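Local coordinates for protein AxyAgu115A (PDB 6NPS) that probably acts as a family GH115 alpha-glucuronidase, a glycoside hydrolase that would remove glucuronic acid side groups from glucuronoxylan-type hemicellulose, at residues A[257-271]-A[275-287]. The protein carries 3 engineered substitutions. Numbering follows the deposited sequence.
Sequences YKYLRGPDSIYGDAW and TNREGITKFWEDG
At the N-cap of helix 277-291, in the excursion between strands 241-242 and 298-300 of the GH115 barrel, N276 ties the helix start to the loop 261-271, and an aromatic cluster of Y257, Y267, W271 and F283 packs beside it. The amide of N276, carried toward the loop by a CG anti to the backbone N (chi1 175°), uses both N-H groups of ND2: one goes to Y267 O at 3.0 Å and the other to A270 O at 2.9 Å, both nearly straight and in the amide plane, while OD1 takes a weak capping bond from G279 N. Y257 OH reaches Y267 O from the other face of the carbonyl and itself accepts from A270 N. The loop backbone lies so close to the helix that G279 CA comes within 3.4 Å of I266 O. One turn on, F283 takes the edge of Y257 over its face (planes at 66°) and turns its own edge to the face of Y267; W271 CZ3 meets F283 CE2 at 3.6 Å, its indole NE1 being bonded to R303 O. Farther along the helix, D286 OD2 accepts a very short 2.5 Å bond from Y267 OH. Were N276 an alanine, A270 O and Y267 O would probably lose their amide donor, Y267 O keeping the Y257 hydroxyl, and G279 N its weak cap. Two carbonyls on one amide fix its rotation and set the loop against the helix start.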
loop_
_atom_site.group_PDB
_atom_site.type_symbol
_atom_site.label_atom_id
_atom_site.label_comp_id
_atom_site.label_asym_id
_atom_site.label_seq_id
_atom_site.Cartn_x
_atom_site.Cartn_y
_atom_site.Cartn_z
ATOM N N TYR A 257 23.861 10.878 40.514
ATOM C CA TYR A 257 24.113 12.315 40.391
ATOM C C TYR A 257 22.818 13.110 40.419
ATOM O O TYR A 257 22.783 14.242 40.934
ATOM C CB TYR A 257 24.911 12.620 39.115
ATOM C CG TYR A 257 25.407 14.076 39.049
ATOM C CD1 TYR A 257 25.028 14.909 38.016
ATOM C CD2 TYR A 257 26.275 14.583 40.008
ATOM C CE1 TYR A 257 25.474 16.217 37.936
ATOM C CE2 TYR A 257 26.728 15.915 39.951
ATOM C CZ TYR A 257 26.323 16.727 38.913
ATOM O OH TYR A 257 26.756 18.040 38.829
ATOM N N LYS A 258 21.739 12.522 39.917
ATOM C CA LYS A 258 20.457 13.212 39.895
ATOM C C LYS A 258 20.012 13.657 41.289
ATOM O O LYS A 258 19.374 14.703 41.420
ATOM C CB LYS A 258 19.393 12.316 39.254
ATOM C CG LYS A 258 18.145 13.061 38.872
ATOM C CD LYS A 258 16.996 12.137 38.483
ATOM C CE LYS A 258 17.037 10.808 39.227
ATOM N NZ LYS A 258 15.814 9.999 38.948
ATOM N N TYR A 259 20.320 12.881 42.330
ATOM C CA TYR A 259 19.879 13.198 43.692
ATOM C C TYR A 259 20.884 14.036 44.468
ATOM O O TYR A 259 20.517 14.627 45.486
ATOM C CB TYR A 259 19.632 11.912 44.498
ATOM C CG TYR A 259 18.548 10.994 43.955
ATOM C CD1 TYR A 259 17.245 11.045 44.454
ATOM C CD2 TYR A 259 18.829 10.073 42.951
ATOM C CE1 TYR A 259 16.257 10.205 43.965
ATOM C CE2 TYR A 259 17.841 9.233 42.449
ATOM C CZ TYR A 259 16.561 9.299 42.963
ATOM O OH TYR A 259 15.571 8.471 42.474
ATOM N N LEU A 260 22.149 14.065 44.038
ATOM C CA LEU A 260 23.214 14.759 44.753
ATOM C C LEU A 260 23.578 16.101 44.131
ATOM O O LEU A 260 24.289 16.886 44.766
ATOM C CB LEU A 260 24.470 13.861 44.817
ATOM C CG LEU A 260 24.265 12.515 45.508
ATOM C CD1 LEU A 260 25.487 11.633 45.405
ATOM C CD2 LEU A 260 23.852 12.653 46.931
ATOM N N ARG A 261 23.113 16.384 42.912
ATOM C CA ARG A 261 23.483 17.616 42.225
ATOM C C ARG A 261 22.606 18.779 42.679
ATOM O O ARG A 261 21.555 18.600 43.306
ATOM C CB ARG A 261 23.347 17.442 40.708
ATOM C CG ARG A 261 21.892 17.333 40.254
ATOM C CD ARG A 261 21.782 16.978 38.768
ATOM N NE ARG A 261 22.119 18.134 37.945
ATOM C CZ ARG A 261 22.443 18.055 36.656
ATOM N NH1 ARG A 261 22.466 16.870 36.038
ATOM N NH2 ARG A 261 22.745 19.159 35.984
ATOM N N GLY A 262 23.033 19.989 42.331
ATOM C CA GLY A 262 22.242 21.161 42.587
ATOM C C GLY A 262 23.045 22.447 42.598
ATOM O O GLY A 262 24.276 22.434 42.671
ATOM N N PRO A 263 22.347 23.586 42.510
ATOM C CA PRO A 263 23.028 24.903 42.476
ATOM C C PRO A 263 23.972 25.182 43.639
ATOM O O PRO A 263 24.889 25.998 43.488
ATOM C CB PRO A 263 21.863 25.911 42.505
ATOM C CG PRO A 263 20.686 25.154 41.986
ATOM C CD PRO A 263 20.886 23.694 42.378
ATOM N N ASP A 264 23.734 24.591 44.811
ATOM C CA ASP A 264 24.550 24.835 45.993
ATOM C C ASP A 264 25.225 23.564 46.487
ATOM O O ASP A 264 25.640 23.495 47.643
ATOM C CB ASP A 264 23.699 25.451 47.095
ATOM C CG ASP A 264 23.065 26.742 46.653
ATOM O OD1 ASP A 264 23.742 27.477 45.897
ATOM O OD2 ASP A 264 21.914 27.033 47.044
ATOM N N SER A 265 25.319 22.567 45.631
ATOM C CA SER A 265 25.932 21.293 45.954
ATOM C C SER A 265 27.436 21.342 45.765
ATOM O O SER A 265 27.935 21.961 44.832
ATOM C CB SER A 265 25.346 20.202 45.073
ATOM O OG SER A 265 25.943 18.977 45.401
ATOM N N ILE A 266 28.165 20.646 46.640
ATOM C CA ILE A 266 29.594 20.434 46.405
ATOM C C ILE A 266 29.870 19.681 45.110
ATOM O O ILE A 266 31.022 19.632 44.663
ATOM C CB ILE A 266 30.265 19.657 47.565
ATOM C CG1 ILE A 266 29.483 18.381 47.873
ATOM C CG2 ILE A 266 30.470 20.572 48.756
ATOM C CD1 ILE A 266 30.283 17.323 48.649
ATOM N N TYR A 267 28.852 19.059 44.512
ATOM C CA TYR A 267 29.017 18.339 43.256
ATOM C C TYR A 267 28.562 19.146 42.041
ATOM O O TYR A 267 28.551 18.609 40.920
ATOM C CB TYR A 267 28.265 17.006 43.302
ATOM C CG TYR A 267 28.565 16.172 44.517
ATOM C CD1 TYR A 267 27.570 15.859 45.431
ATOM C CD2 TYR A 267 29.844 15.706 44.766
ATOM C CE1 TYR A 267 27.848 15.095 46.554
ATOM C CE2 TYR A 267 30.135 14.939 45.883
ATOM C CZ TYR A 267 29.135 14.635 46.764
ATOM O OH TYR A 267 29.405 13.860 47.862
ATOM N N GLY A 268 28.186 20.409 42.236
ATOM C CA GLY A 268 27.740 21.271 41.143
ATOM C C GLY A 268 26.400 20.814 40.577
ATOM O O GLY A 268 25.683 19.976 41.153
ATOM N N ASP A 269 26.069 21.367 39.410
ATOM C CA ASP A 269 24.788 21.079 38.749
ATOM C C ASP A 269 24.971 21.026 37.229
ATOM O O ASP A 269 24.286 21.703 36.460
ATOM C CB ASP A 269 23.712 22.102 39.120
ATOM C CG ASP A 269 22.311 21.511 39.046
ATOM O OD1 ASP A 269 21.382 22.073 39.666
ATOM O OD2 ASP A 269 22.143 20.476 38.369
ATOM N N ALA A 270 25.914 20.203 36.791
ATOM C CA ALA A 270 26.252 20.082 35.384
ATOM C C ALA A 270 27.093 18.830 35.199
ATOM O O ALA A 270 28.171 18.713 35.793
ATOM C CB ALA A 270 27.011 21.322 34.899
ATOM N N TRP A 271 26.596 17.871 34.411
ATOM C CA TRP A 271 27.371 16.672 34.069
ATOM C C TRP A 271 28.328 17.083 32.955
ATOM O O TRP A 271 28.095 16.851 31.767
ATOM C CB TRP A 271 26.450 15.534 33.661
ATOM C CG TRP A 271 27.146 14.215 33.565
ATOM C CD1 TRP A 271 27.368 13.487 32.431
ATOM C CD2 TRP A 271 27.714 13.463 34.647
ATOM N NE1 TRP A 271 28.038 12.324 32.739
ATOM C CE2 TRP A 271 28.265 12.284 34.091
ATOM C CE3 TRP A 271 27.805 13.667 36.029
ATOM C CZ2 TRP A 271 28.907 11.322 34.868
ATOM C CZ3 TRP A 271 28.444 12.709 36.805
ATOM C CH2 TRP A 271 28.988 11.548 36.219
ATOM N N THR A 275 32.847 22.666 32.513
ATOM C CA THR A 275 32.265 23.792 33.244
ATOM C C THR A 275 32.056 23.499 34.725
ATOM O O THR A 275 31.938 24.439 35.515
ATOM C CB THR A 275 30.924 24.214 32.610
ATOM O OG1 THR A 275 29.966 23.163 32.778
ATOM C CG2 THR A 275 31.084 24.508 31.111
ATOM N N ASN A 276 32.005 22.229 35.121
ATOM C CA ASN A 276 31.823 21.844 36.519
ATOM C C ASN A 276 32.936 20.858 36.903
ATOM O O ASN A 276 32.698 19.744 37.367
ATOM C CB ASN A 276 30.405 21.276 36.723
ATOM C CG ASN A 276 30.165 20.746 38.132
ATOM O OD1 ASN A 276 30.711 21.263 39.107
ATOM N ND2 ASN A 276 29.356 19.690 38.240
ATOM N N ARG A 277 34.185 21.280 36.698
ATOM C CA ARG A 277 35.301 20.370 36.938
ATOM C C ARG A 277 35.351 19.921 38.392
ATOM O O ARG A 277 35.376 18.724 38.680
ATOM C CB ARG A 277 36.623 21.025 36.551
ATOM C CG ARG A 277 37.817 20.167 36.905
ATOM C CD ARG A 277 39.009 20.601 36.118
ATOM N NE ARG A 277 40.064 19.608 36.175
ATOM C CZ ARG A 277 40.816 19.284 35.134
ATOM N NH1 ARG A 277 40.608 19.885 33.967
ATOM N NH2 ARG A 277 41.763 18.361 35.260
ATOM N N GLU A 278 35.335 20.871 39.329
ATOM C CA GLU A 278 35.537 20.532 40.741
ATOM C C GLU A 278 34.361 19.740 41.315
ATOM O O GLU A 278 34.556 18.834 42.134
ATOM C CB GLU A 278 35.769 21.808 41.554
ATOM C CG GLU A 278 36.709 22.783 40.883
ATOM C CD GLU A 278 35.981 23.969 40.244
ATOM O OE1 GLU A 278 35.306 23.766 39.204
ATOM O OE2 GLU A 278 36.080 25.103 40.794
ATOM N N GLY A 279 33.135 20.082 40.919
ATOM C CA GLY A 279 31.985 19.316 41.369
ATOM C C GLY A 279 32.046 17.863 40.933
ATOM O O GLY A 279 31.817 16.946 41.739
ATOM N N ILE A 280 32.359 17.628 39.651
ATOM C CA ILE A 280 32.419 16.257 39.142
ATOM C C ILE A 280 33.570 15.494 39.784
ATOM O O ILE A 280 33.448 14.307 40.081
ATOM C CB ILE A 280 32.530 16.236 37.605
ATOM C CG1 ILE A 280 31.322 16.915 36.976
ATOM C CG2 ILE A 280 32.576 14.779 37.109
ATOM C CD1 ILE A 280 30.006 16.191 37.326
ATOM N N THR A 281 34.685 16.174 40.057
ATOM C CA THR A 281 35.831 15.528 40.696
ATOM C C THR A 281 35.512 15.089 42.119
ATOM O O THR A 281 35.872 13.978 42.525
ATOM C CB THR A 281 37.013 16.496 40.697
ATOM O OG1 THR A 281 37.426 16.719 39.347
ATOM C CG2 THR A 281 38.167 15.948 41.509
ATOM N N LYS A 282 34.871 15.964 42.909
ATOM C CA LYS A 282 34.489 15.591 44.268
ATOM C C LYS A 282 33.389 14.540 44.250
ATOM O O LYS A 282 33.334 13.678 45.135
ATOM C CB LYS A 282 34.059 16.852 45.073
ATOM C CG LYS A 282 33.768 16.565 46.557
ATOM C CD LYS A 282 35.013 16.704 47.451
ATOM C CE LYS A 282 34.645 16.805 48.933
ATOM N NZ LYS A 282 35.047 18.109 49.543
ATOM N N PHE A 283 32.556 14.541 43.209
ATOM C CA PHE A 283 31.581 13.476 43.044
ATOM C C PHE A 283 32.267 12.116 42.902
ATOM O O PHE A 283 31.919 11.160 43.609
ATOM C CB PHE A 283 30.687 13.811 41.844
ATOM C CG PHE A 283 29.589 12.813 41.585
ATOM C CD1 PHE A 283 28.564 12.618 42.510
ATOM C CD2 PHE A 283 29.557 12.115 40.385
ATOM C CE1 PHE A 283 27.528 11.672 42.230
ATOM C CE2 PHE A 283 28.546 11.170 40.100
ATOM C CZ PHE A 283 27.515 10.965 41.026
ATOM N N TRP A 284 33.277 12.022 42.018
ATOM C CA TRP A 284 34.022 10.779 41.812
ATOM C C TRP A 284 34.830 10.403 43.051
ATOM O O TRP A 284 34.928 9.219 43.400
ATOM C CB TRP A 284 34.931 10.922 40.586
ATOM C CG TRP A 284 34.160 10.960 39.284
ATOM C CD1 TRP A 284 32.933 10.405 39.049
ATOM C CD2 TRP A 284 34.572 11.559 38.049
ATOM N NE1 TRP A 284 32.556 10.629 37.737
ATOM C CE2 TRP A 284 33.554 11.330 37.110
ATOM C CE3 TRP A 284 35.719 12.234 37.643
ATOM C CZ2 TRP A 284 33.628 11.788 35.793
ATOM C CZ3 TRP A 284 35.793 12.684 36.315
ATOM C CH2 TRP A 284 34.753 12.466 35.419
ATOM N N GLU A 285 35.413 11.395 43.718
ATOM C CA GLU A 285 36.129 11.155 44.972
ATOM C C GLU A 285 35.219 10.564 46.057
ATOM O O GLU A 285 35.588 9.596 46.734
ATOM C CB GLU A 285 36.744 12.470 45.479
ATOM C CG GLU A 285 37.467 12.288 46.786
ATOM C CD GLU A 285 37.838 13.625 47.458
ATOM O OE1 GLU A 285 37.688 14.689 46.819
ATOM O OE2 GLU A 285 38.268 13.593 48.630
ATOM N N ASP A 286 34.037 11.159 46.276
ATOM C CA ASP A 286 33.137 10.608 47.289
ATOM C C ASP A 286 32.618 9.229 46.891
ATOM O O ASP A 286 32.401 8.371 47.760
ATOM C CB ASP A 286 32.003 11.595 47.549
ATOM C CG ASP A 286 32.473 12.788 48.432
ATOM O OD1 ASP A 286 33.694 12.832 48.713
ATOM O OD2 ASP A 286 31.658 13.651 48.849
ATOM N N GLY A 287 32.457 8.978 45.592
ATOM C CA GLY A 287 32.093 7.636 45.151
ATOM C C GLY A 287 33.177 6.607 45.451
ATOM O O GLY A 287 32.888 5.481 45.892
#